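Box C/D snoRNA protein 1 (Saccharomyces cerevisiae, PDB 6THL) is required for the accumulation of box C/D snoRNAs, acting in snoRNA processing, snoRNA transport to the nucleolus and ribosome biogenesis. Local coordinates at residues M24-Q29 and V160-T165. Numbering follows the deposited sequence.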
loop_
_atom_site.group_PDB
_atom_site.type_symbol
_atom_site.label_atom_id
_atom_site.label_comp_id
_atom_site.label_asym_id
_atom_site.label_seq_id
_atom_site.Cartn_x
_atom_site.Cartn_y
_atom_site.Cartn_z
ATOM N N MET B 24 13.357 1.239 2.253
ATOM C CA MET B 24 12.378 0.394 2.903
ATOM C C MET B 24 11.284 1.277 3.453
ATOM O O MET B 24 11.555 2.359 3.937
ATOM C CB MET B 24 13.010 -0.456 4.005
ATOM C CG MET B 24 14.039 -1.462 3.519
ATOM S SD MET B 24 13.329 -2.787 2.527
ATOM C CE MET B 24 14.790 -3.181 1.581
ATOM N N GLN B 25 10.045 0.814 3.326
ATOM C CA GLN B 25 8.892 1.572 3.747
ATOM C C GLN B 25 9.115 2.081 5.178
ATOM O O GLN B 25 8.946 3.274 5.453
ATOM C CB GLN B 25 7.626 0.708 3.624
ATOM C CG GLN B 25 6.360 1.480 3.928
ATOM C CD GLN B 25 5.127 0.966 3.221
ATOM O OE1 GLN B 25 4.998 1.119 2.011
ATOM N NE2 GLN B 25 4.188 0.395 3.978
ATOM N N ARG B 26 9.555 1.188 6.070
ATOM C CA ARG B 26 9.715 1.512 7.481
ATOM C C ARG B 26 10.693 2.654 7.627
ATOM O O ARG B 26 10.502 3.555 8.462
ATOM C CB ARG B 26 10.190 0.323 8.326
ATOM C CG ARG B 26 10.342 0.650 9.817
ATOM C CD ARG B 26 10.320 -0.567 10.756
ATOM N NE ARG B 26 10.226 -0.107 12.142
ATOM C CZ ARG B 26 9.134 -0.123 12.903
ATOM N NH1 ARG B 26 8.025 -0.692 12.482
ATOM N NH2 ARG B 26 9.187 0.384 14.143
ATOM N N SER B 27 11.731 2.635 6.810
ATOM C CA SER B 27 12.735 3.664 6.897
ATOM C C SER B 27 12.073 5.003 6.654
ATOM O O SER B 27 12.322 5.973 7.347
ATOM C CB SER B 27 13.858 3.400 5.900
ATOM O OG SER B 27 14.712 4.497 5.832
ATOM N N SER B 28 11.156 5.044 5.714
ATOM C CA SER B 28 10.464 6.283 5.451
ATOM C C SER B 28 9.360 6.483 6.438
ATOM O O SER B 28 8.743 7.536 6.409
ATOM C CB SER B 28 9.900 6.335 4.021
ATOM O OG SER B 28 10.936 6.238 3.040
ATOM N N GLN B 29 9.048 5.519 7.300
ATOM C CA GLN B 29 8.050 5.855 8.347
ATOM C C GLN B 29 8.656 6.173 9.700
ATOM O O GLN B 29 7.918 6.389 10.641
ATOM C CB GLN B 29 6.857 4.873 8.439
ATOM C CG GLN B 29 7.167 3.445 8.045
ATOM C CD GLN B 29 6.025 2.466 8.228
ATOM O OE1 GLN B 29 6.047 1.419 7.631
ATOM N NE2 GLN B 29 5.050 2.791 9.048
ATOM N N VAL B 160 15.604 -1.453 19.009
ATOM C CA VAL B 160 14.434 -1.299 18.135
ATOM C C VAL B 160 14.800 -1.454 16.700
ATOM O O VAL B 160 15.935 -1.253 16.313
ATOM C CB VAL B 160 13.735 0.039 18.312
ATOM C CG1 VAL B 160 12.978 0.055 19.639
ATOM C CG2 VAL B 160 14.733 1.186 18.198
ATOM N N ILE B 161 13.841 -1.857 15.894
ATOM C CA ILE B 161 14.034 -1.760 14.463
ATOM C C ILE B 161 13.519 -0.383 14.084
ATOM O O ILE B 161 12.296 -0.111 14.031
ATOM C CB ILE B 161 13.337 -2.872 13.702
ATOM C CG1 ILE B 161 14.168 -4.135 13.876
ATOM C CG2 ILE B 161 13.287 -2.514 12.221
ATOM C CD1 ILE B 161 13.436 -5.398 13.559
ATOM N N GLU B 162 14.490 0.503 13.906
ATOM C CA GLU B 162 14.251 1.909 13.587
ATOM C C GLU B 162 13.647 2.693 14.762
ATOM O O GLU B 162 13.986 3.868 14.997
ATOM C CB GLU B 162 13.378 2.060 12.314
ATOM C CG GLU B 162 13.980 1.471 11.044
ATOM C CD GLU B 162 14.850 2.428 10.260
ATOM O OE1 GLU B 162 15.640 1.939 9.424
ATOM O OE2 GLU B 162 14.744 3.652 10.443
ATOM N N PHE B 163 12.749 2.062 15.491
ATOM C CA PHE B 163 11.911 2.787 16.420
ATOM C C PHE B 163 10.917 1.789 16.978
ATOM O O PHE B 163 10.448 0.886 16.259
ATOM C CB PHE B 163 11.178 4.023 15.780
ATOM C CG PHE B 163 10.090 3.681 14.756
ATOM C CD1 PHE B 163 8.776 3.645 15.110
ATOM C CD2 PHE B 163 10.405 3.425 13.432
ATOM C CE1 PHE B 163 7.794 3.341 14.181
ATOM C CE2 PHE B 163 9.433 3.113 12.500
ATOM C CZ PHE B 163 8.124 3.085 12.871
ATOM N N PRO B 164 10.591 1.951 18.255
ATOM C CA PRO B 164 9.729 1.014 18.951
ATOM C C PRO B 164 8.444 0.676 18.210
ATOM O O PRO B 164 7.817 1.543 17.597
ATOM C CB PRO B 164 9.383 1.756 20.253
ATOM C CG PRO B 164 9.718 3.188 19.991
ATOM C CD PRO B 164 10.892 3.135 19.078
ATOM N N THR B 165 8.080 -0.591 18.277
ATOM C CA THR B 165 6.746 -1.032 17.944
ATOM C C THR B 165 6.130 -1.435 19.303
ATOM O O THR B 165 6.852 -1.932 20.173
ATOM C CB THR B 165 6.834 -2.214 16.963
ATOM O OG1 THR B 165 7.603 -1.818 15.807
ATOM C CG2 THR B 165 5.467 -2.702 16.562
#
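Arg26 reaches from the short helix 25-29 into the bend between strands 159-161 and 165-169, and its guanidinium stacks on Phe163 in a cation-pi contact within the BCD1 domain. The chain leaves the helix with CG anti to the backbone N (chi1 -179°) and runs extended to NE, which carries the charge across to the bend. CB starts toward the bend; CG then passes 3.9 Å from Glu162 CG, and CD packs 3.8 Å from Ile161 CG2. NE donates to Ile161 O at 2.8 Å, approaching from above the carbonyl plane. Beyond it, the guanidinium lies nearly flat on the Phe163 ring, planes 15° apart, with CZ 3.6 Å from the ring centroid. NH1 turns to Glu46 of strand 40-49 in a salt bridge; Thr165 OG1 is hydrogen-bonded to the same carboxylate. An acidic side chain of another protein's chain forms a salt bridge with NE, so the positive charge is probably balanced from both sides of that interface. Glu162 runs antiparallel alongside the arginine's aliphatic part, its carboxylate bonded to Leu20 N and Asn30 ND2. A leucine in place of Arg26 would probably leave Ile161 O without its NE donor, the Phe163 face without its stacked cation and Glu46 without its positive mate. At the tip, NH2 stands over the middle of the Phe163 ring and makes a weak hydrogen bond to Ile161 O.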